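PDB 2WLR: thiosulfate sulfurtransferase YnjE from Escherichia coli, which catalyses the transfer of sulfur from thiosulfate to cyanide, giving thiocyanate and sulfite, by way of a cysteine persulfide intermediate. Local coordinates for residues V150-W155 against I207-D212; D212-A217 against A371-M376. One frame throughout, in Å; residues are numbered along the deposited sequence.

Contact 1: V150-W155 against I207-D212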
loop_
_atom_site.group_PDB
_atom_site.type_symbol
_atom_site.label_atom_id
_atom_site.label_comp_id
_atom_site.label_asym_id
_atom_site.label_seq_id
_atom_site.Cartn_x
_atom_site.Cartn_y
_atom_site.Cartn_z
ATOM N N VAL A 150 -1.413 -17.216 -6.701
ATOM C CA VAL A 150 -2.284 -16.060 -6.517
ATOM C C VAL A 150 -3.393 -16.445 -5.554
ATOM O O VAL A 150 -4.000 -17.499 -5.694
ATOM C CB VAL A 150 -2.874 -15.571 -7.827
ATOM C CG1 VAL A 150 -3.802 -14.375 -7.589
ATOM C CG2 VAL A 150 -1.753 -15.182 -8.787
ATOM N N ILE A 151 -3.628 -15.625 -4.546
ATOM C CA ILE A 151 -4.531 -15.966 -3.463
ATOM C C ILE A 151 -5.361 -14.778 -3.065
ATOM O O ILE A 151 -4.804 -13.704 -2.750
ATOM C CB ILE A 151 -3.752 -16.448 -2.226
ATOM C CG1 ILE A 151 -2.743 -17.558 -2.591
ATOM C CG2 ILE A 151 -4.705 -16.981 -1.171
ATOM C CD1 ILE A 151 -2.109 -18.239 -1.421
ATOM N N GLU A 152 -6.673 -14.970 -3.032
ATOM C CA GLU A 152 -7.630 -14.002 -2.499
ATOM C C GLU A 152 -7.750 -14.212 -1.002
ATOM O O GLU A 152 -7.903 -15.339 -0.534
ATOM C CB GLU A 152 -9.041 -14.150 -3.103
ATOM C CG GLU A 152 -9.990 -13.103 -2.582
ATOM C CD GLU A 152 -11.296 -12.933 -3.361
ATOM O OE1 GLU A 152 -11.415 -13.326 -4.555
ATOM O OE2 GLU A 152 -12.217 -12.312 -2.758
ATOM N N ALA A 153 -7.660 -13.129 -0.237
ATOM C CA ALA A 153 -7.808 -13.169 1.219
ATOM C C ALA A 153 -9.039 -12.378 1.634
ATOM O O ALA A 153 -9.278 -11.276 1.138
ATOM C CB ALA A 153 -6.518 -12.583 1.916
ATOM N N ALA A 154 -9.818 -12.949 2.539
ATOM C CA ALA A 154 -10.954 -12.269 3.134
ATOM C C ALA A 154 -11.325 -12.957 4.435
ATOM O O ALA A 154 -10.858 -14.063 4.724
ATOM C CB ALA A 154 -12.153 -12.233 2.176
ATOM N N TRP A 155 -12.157 -12.292 5.225
ATOM C CA TRP A 155 -12.661 -12.857 6.463
ATOM C C TRP A 155 -13.732 -13.918 6.166
ATOM O O TRP A 155 -14.652 -13.680 5.394
ATOM C CB TRP A 155 -13.228 -11.775 7.397
ATOM C CG TRP A 155 -13.910 -12.405 8.565
ATOM C CD1 TRP A 155 -13.319 -12.855 9.683
ATOM C CD2 TRP A 155 -15.314 -12.716 8.689
ATOM N NE1 TRP A 155 -14.254 -13.430 10.523
ATOM C CE2 TRP A 155 -15.485 -13.364 9.924
ATOM C CE3 TRP A 155 -16.429 -12.529 7.864
ATOM C CZ2 TRP A 155 -16.738 -13.806 10.377
ATOM C CZ3 TRP A 155 -17.680 -12.972 8.306
ATOM C CH2 TRP A 155 -17.817 -13.598 9.551
ATOM N N ILE A 207 1.230 -13.955 -4.478
ATOM C CA ILE A 207 0.564 -12.697 -4.817
ATOM C C ILE A 207 -0.818 -12.733 -4.163
ATOM O O ILE A 207 -1.669 -13.520 -4.549
ATOM C CB ILE A 207 0.499 -12.473 -6.344
ATOM C CG1 ILE A 207 1.908 -12.567 -6.954
ATOM C CG2 ILE A 207 -0.128 -11.136 -6.669
ATOM C CD1 ILE A 207 1.951 -13.438 -8.131
ATOM N N LEU A 208 -1.043 -11.861 -3.209
ATOM C CA LEU A 208 -2.294 -11.766 -2.481
ATOM C C LEU A 208 -3.117 -10.593 -2.956
ATOM O O LEU A 208 -2.590 -9.510 -3.291
ATOM C CB LEU A 208 -2.022 -11.633 -0.974
ATOM C CG LEU A 208 -1.582 -12.940 -0.301
ATOM C CD1 LEU A 208 -0.560 -12.711 0.795
ATOM C CD2 LEU A 208 -2.829 -13.702 0.209
ATOM N N TYR A 209 -4.427 -10.775 -2.941
ATOM C CA TYR A 209 -5.346 -9.671 -3.171
ATOM C C TYR A 209 -6.548 -9.839 -2.317
ATOM O O TYR A 209 -6.843 -10.922 -1.844
ATOM C CB TYR A 209 -5.761 -9.516 -4.644
ATOM C CG TYR A 209 -6.765 -10.562 -5.139
ATOM C CD1 TYR A 209 -6.359 -11.819 -5.558
ATOM C CD2 TYR A 209 -8.123 -10.270 -5.177
ATOM C CE1 TYR A 209 -7.307 -12.759 -5.997
ATOM C CE2 TYR A 209 -9.036 -11.200 -5.615
ATOM C CZ TYR A 209 -8.626 -12.421 -6.017
ATOM O OH TYR A 209 -9.557 -13.362 -6.448
ATOM N N GLY A 210 -7.247 -8.750 -2.110
ATOM C CA GLY A 210 -8.492 -8.798 -1.353
ATOM C C GLY A 210 -9.506 -7.873 -1.966
ATOM O O GLY A 210 -9.170 -7.002 -2.729
ATOM N N ARG A 211 -10.770 -8.051 -1.607
ATOM C CA ARG A 211 -11.744 -7.034 -1.886
ATOM C C ARG A 211 -11.349 -5.784 -1.090
ATOM O O ARG A 211 -11.564 -4.673 -1.541
ATOM C CB ARG A 211 -13.173 -7.477 -1.523
ATOM C CG ARG A 211 -14.061 -7.850 -2.746
ATOM C CD ARG A 211 -13.782 -9.230 -3.325
ATOM N NE ARG A 211 -14.664 -9.472 -4.475
ATOM C CZ ARG A 211 -14.674 -10.550 -5.257
ATOM N NH1 ARG A 211 -13.847 -11.565 -5.058
ATOM N NH2 ARG A 211 -15.535 -10.571 -6.253
ATOM N N ASP A 212 -10.739 -5.982 0.077
ATOM C CA ASP A 212 -10.088 -4.894 0.814
ATOM C C ASP A 212 -8.605 -5.239 0.893
ATOM O O ASP A 212 -8.235 -6.356 1.249
ATOM C CB ASP A 212 -10.638 -4.789 2.235
ATOM C CG ASP A 212 -12.143 -4.544 2.271
ATOM O OD1 ASP A 212 -12.662 -3.677 1.524
ATOM O OD2 ASP A 212 -12.795 -5.233 3.082
HETATM O O HOH W 1 -11.487 -10.682 -0.812
HETATM O O HOH W 2 -10.690 -8.903 1.364
#

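Contact 2: D212-A217 against A371-M376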
loop_
_atom_site.group_PDB
_atom_site.type_symbol
_atom_site.label_atom_id
_atom_site.label_comp_id
_atom_site.label_asym_id
_atom_site.label_seq_id
_atom_site.Cartn_x
_atom_site.Cartn_y
_atom_site.Cartn_z
ATOM N N ASP A 212 -10.739 -5.982 0.077
ATOM C CA ASP A 212 -10.088 -4.894 0.814
ATOM C C ASP A 212 -8.605 -5.239 0.893
ATOM O O ASP A 212 -8.235 -6.356 1.249
ATOM C CB ASP A 212 -10.638 -4.789 2.235
ATOM C CG ASP A 212 -12.143 -4.544 2.271
ATOM O OD1 ASP A 212 -12.662 -3.677 1.524
ATOM O OD2 ASP A 212 -12.795 -5.233 3.082
ATOM N N VAL A 213 -7.754 -4.258 0.602
ATOM C CA VAL A 213 -6.325 -4.495 0.558
ATOM C C VAL A 213 -5.823 -4.981 1.910
ATOM O O VAL A 213 -4.961 -5.847 1.953
ATOM C CB VAL A 213 -5.588 -3.228 0.111
ATOM C CG1 VAL A 213 -4.090 -3.380 0.287
ATOM C CG2 VAL A 213 -5.921 -2.907 -1.363
ATOM N N TYR A 214 -6.337 -4.422 3.007
ATOM C CA TYR A 214 -5.816 -4.776 4.319
ATOM C C TYR A 214 -5.971 -6.220 4.726
ATOM O O TYR A 214 -5.161 -6.698 5.506
ATOM C CB TYR A 214 -6.214 -3.770 5.406
ATOM C CG TYR A 214 -7.639 -3.735 5.922
ATOM C CD1 TYR A 214 -8.726 -4.268 5.216
ATOM C CD2 TYR A 214 -7.890 -3.144 7.166
ATOM C CE1 TYR A 214 -10.011 -4.204 5.742
ATOM C CE2 TYR A 214 -9.173 -3.089 7.685
ATOM C CZ TYR A 214 -10.209 -3.628 6.986
ATOM O OH TYR A 214 -11.477 -3.558 7.533
ATOM N N ALA A 215 -6.954 -6.924 4.167
ATOM C CA ALA A 215 -7.059 -8.355 4.426
ATOM C C ALA A 215 -5.892 -9.107 3.814
ATOM O O ALA A 215 -5.293 -9.988 4.463
ATOM C CB ALA A 215 -8.404 -8.904 3.924
ATOM N N ALA A 216 -5.595 -8.795 2.554
ATOM C CA ALA A 216 -4.461 -9.377 1.864
ATOM C C ALA A 216 -3.141 -9.018 2.561
ATOM O O ALA A 216 -2.243 -9.857 2.695
ATOM C CB ALA A 216 -4.442 -8.933 0.420
ATOM N N ALA A 217 -3.028 -7.776 3.032
ATOM C CA ALA A 217 -1.828 -7.316 3.659
ATOM C C ALA A 217 -1.548 -8.030 4.966
ATOM O O ALA A 217 -0.403 -8.298 5.324
ATOM C CB ALA A 217 -1.860 -5.796 3.903
ATOM N N ALA A 371 -2.405 -1.829 10.094
ATOM C CA ALA A 371 -0.963 -1.794 10.284
ATOM C C ALA A 371 -0.232 -2.651 9.267
ATOM O O ALA A 371 0.889 -2.317 8.856
ATOM C CB ALA A 371 -0.618 -2.253 11.707
ATOM N N SER A 372 -0.857 -3.750 8.848
ATOM C CA SER A 372 -0.216 -4.600 7.862
ATOM C C SER A 372 -0.184 -3.970 6.497
ATOM O O SER A 372 0.794 -4.142 5.767
ATOM C CB SER A 372 -0.924 -5.934 7.787
ATOM O OG SER A 372 -0.911 -6.582 9.059
ATOM N N GLU A 373 -1.250 -3.291 6.134
ATOM C CA GLU A 373 -1.263 -2.553 4.874
ATOM C C GLU A 373 -0.159 -1.498 4.872
ATOM O O GLU A 373 0.596 -1.381 3.867
ATOM C CB GLU A 373 -2.659 -1.939 4.641
ATOM C CG GLU A 373 -2.752 -1.163 3.345
ATOM C CD GLU A 373 -4.168 -0.758 2.972
ATOM O OE1 GLU A 373 -5.134 -1.073 3.716
ATOM O OE2 GLU A 373 -4.309 -0.108 1.916
ATOM N N THR A 374 -0.025 -0.707 5.935
ATOM C CA THR A 374 1.035 0.291 5.978
ATOM C C THR A 374 2.411 -0.344 6.004
ATOM O O THR A 374 3.340 0.204 5.400
ATOM C CB THR A 374 0.918 1.290 7.141
ATOM O OG1 THR A 374 0.748 0.613 8.379
ATOM C CG2 THR A 374 -0.299 2.187 6.910
ATOM N N PHE A 375 2.554 -1.470 6.711
ATOM C CA PHE A 375 3.811 -2.211 6.660
ATOM C C PHE A 375 4.175 -2.559 5.222
ATOM O O PHE A 375 5.325 -2.371 4.786
ATOM C CB PHE A 375 3.721 -3.498 7.457
ATOM C CG PHE A 375 4.894 -4.406 7.283
ATOM C CD1 PHE A 375 4.892 -5.334 6.275
ATOM C CD2 PHE A 375 5.969 -4.362 8.146
ATOM C CE1 PHE A 375 5.967 -6.197 6.105
ATOM C CE2 PHE A 375 7.045 -5.224 7.958
ATOM C CZ PHE A 375 7.016 -6.149 6.933
HETATM N N MSE A 376 3.224 -3.115 4.471
HETATM C CA MSE A 376 3.520 -3.478 3.079
HETATM C C MSE A 376 3.895 -2.287 2.221
HETATM O O MSE A 376 4.793 -2.388 1.401
HETATM C CB MSE A 376 2.387 -4.295 2.458
HETATM C CG MSE A 376 2.099 -5.624 3.125
HETATM SE SE MSE A 376 3.583 -6.888 3.003
HETATM C CE MSE A 376 3.352 -7.385 1.107
HETATM O O HOH W 3 -7.575 -1.674 2.877
#

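Contact 1: V150-W155 against I207-D212
E152 OE2 is gripped from two directions: R211 NH1 donates to it at 2.9 Å in a salt bridge, and a water 2.6 Å from E152 OE2 also donates. The arginine approaches on the syn side of the carboxylate, close to its plane. The same water accepts from R211 N and donates to A153 O, tying the end of one strand to the turn after the other. With CG anti to its backbone N (chi1 -178°), E152 runs extended across Y209, its CB lying over one ring face 3.9 Å from the centroid. E152 OE1 accepts a weak bond from Y209 OH, which also bonds I166 N.

Along the backbone, these adjacent strands of the second rhodanese-like domain's central parallel sheet pair through I151 N to I207 O (2.9 Å), Y209 N to I151 O (3.0 Å) and A153 N to Y209 O (2.8 Å). On the face away from E152, I151 CB meets L208 CD2 at 3.8 Å; their branched aliphatic side chains suit this buried layer, and small A153 leaves room for helix 213-226. R211 also bonds S164 O and makes a cation-pi contact with W238. A buried glutamate balanced by arginine and water is likely to stay ionised.

Contact 2: D212-A217 against A371-M376
Two helices from successive rhodanese-like domains, 213-226 and 369-380, cross here at 76°, with the axes of the short segments 7.8 Å apart. So close an approach suits a small residue, and A217 supplies it: its CB lies 3.4 Å from E373 N, against the backbone of the other helix, and 4.0 Å from CG of M376, a selenomethionine. S372 fits for the same reason, its small side chain bringing S372 CB to 3.5 Å from A217 O while its hydroxyl turns back to G368 O, just before the helix.

E373 spans the crossing. An extended chain, trans about chi1 (180°) and chi2, carries the carboxylate past A217 to the first turn of the facing helix. E373 OE2 lies 3.7 Å from V213 CG1, the two side chains meeting at about a right angle, and E373 OE1 lies 3.4 Å from Y214 CB. A water bridges the domains, donating to E373 OE1 at 2.7 Å and accepting from Y214 N at 3.0 Å. OE2 is bonded to H334 NE2 and more weakly to Y377 OH. With an alanine here, the bridging water and H334 would probably lose their carboxylate partner, and a gap would be likely to open beside V213.

Y214 packs edge-to-face with W369 and touches R370, which by similarity binds substrate, while A371 N bonds the oxidised active-site cysteine, a sulfinic acid at position 365. The arrangement is that of a multidomain rhodanese, in which the helix following the catalytic loop lies at the interface with the neighbouring domain.

Overall arrangement
From the N terminus, the chain first passes through the Rhodanese 1 region and then enters the second domain, where strand 148-154 runs beside strand 205-209 in a five-stranded parallel sheet. Contact 1 closes the intervening loop, which includes edge strand 170-173 and helix 188-197. The chain then turns at D212, shared by both contacts, into helix 213-226. Contact 2 opens there and closes a much longer loop when helix 369-380 of the third domain arrives. The loops therefore follow in series. A216 CB packs on Y209 C, and A215 CB on A153 O, making helix 213-226 a layer between the second domain's sheet and the catalytic domain.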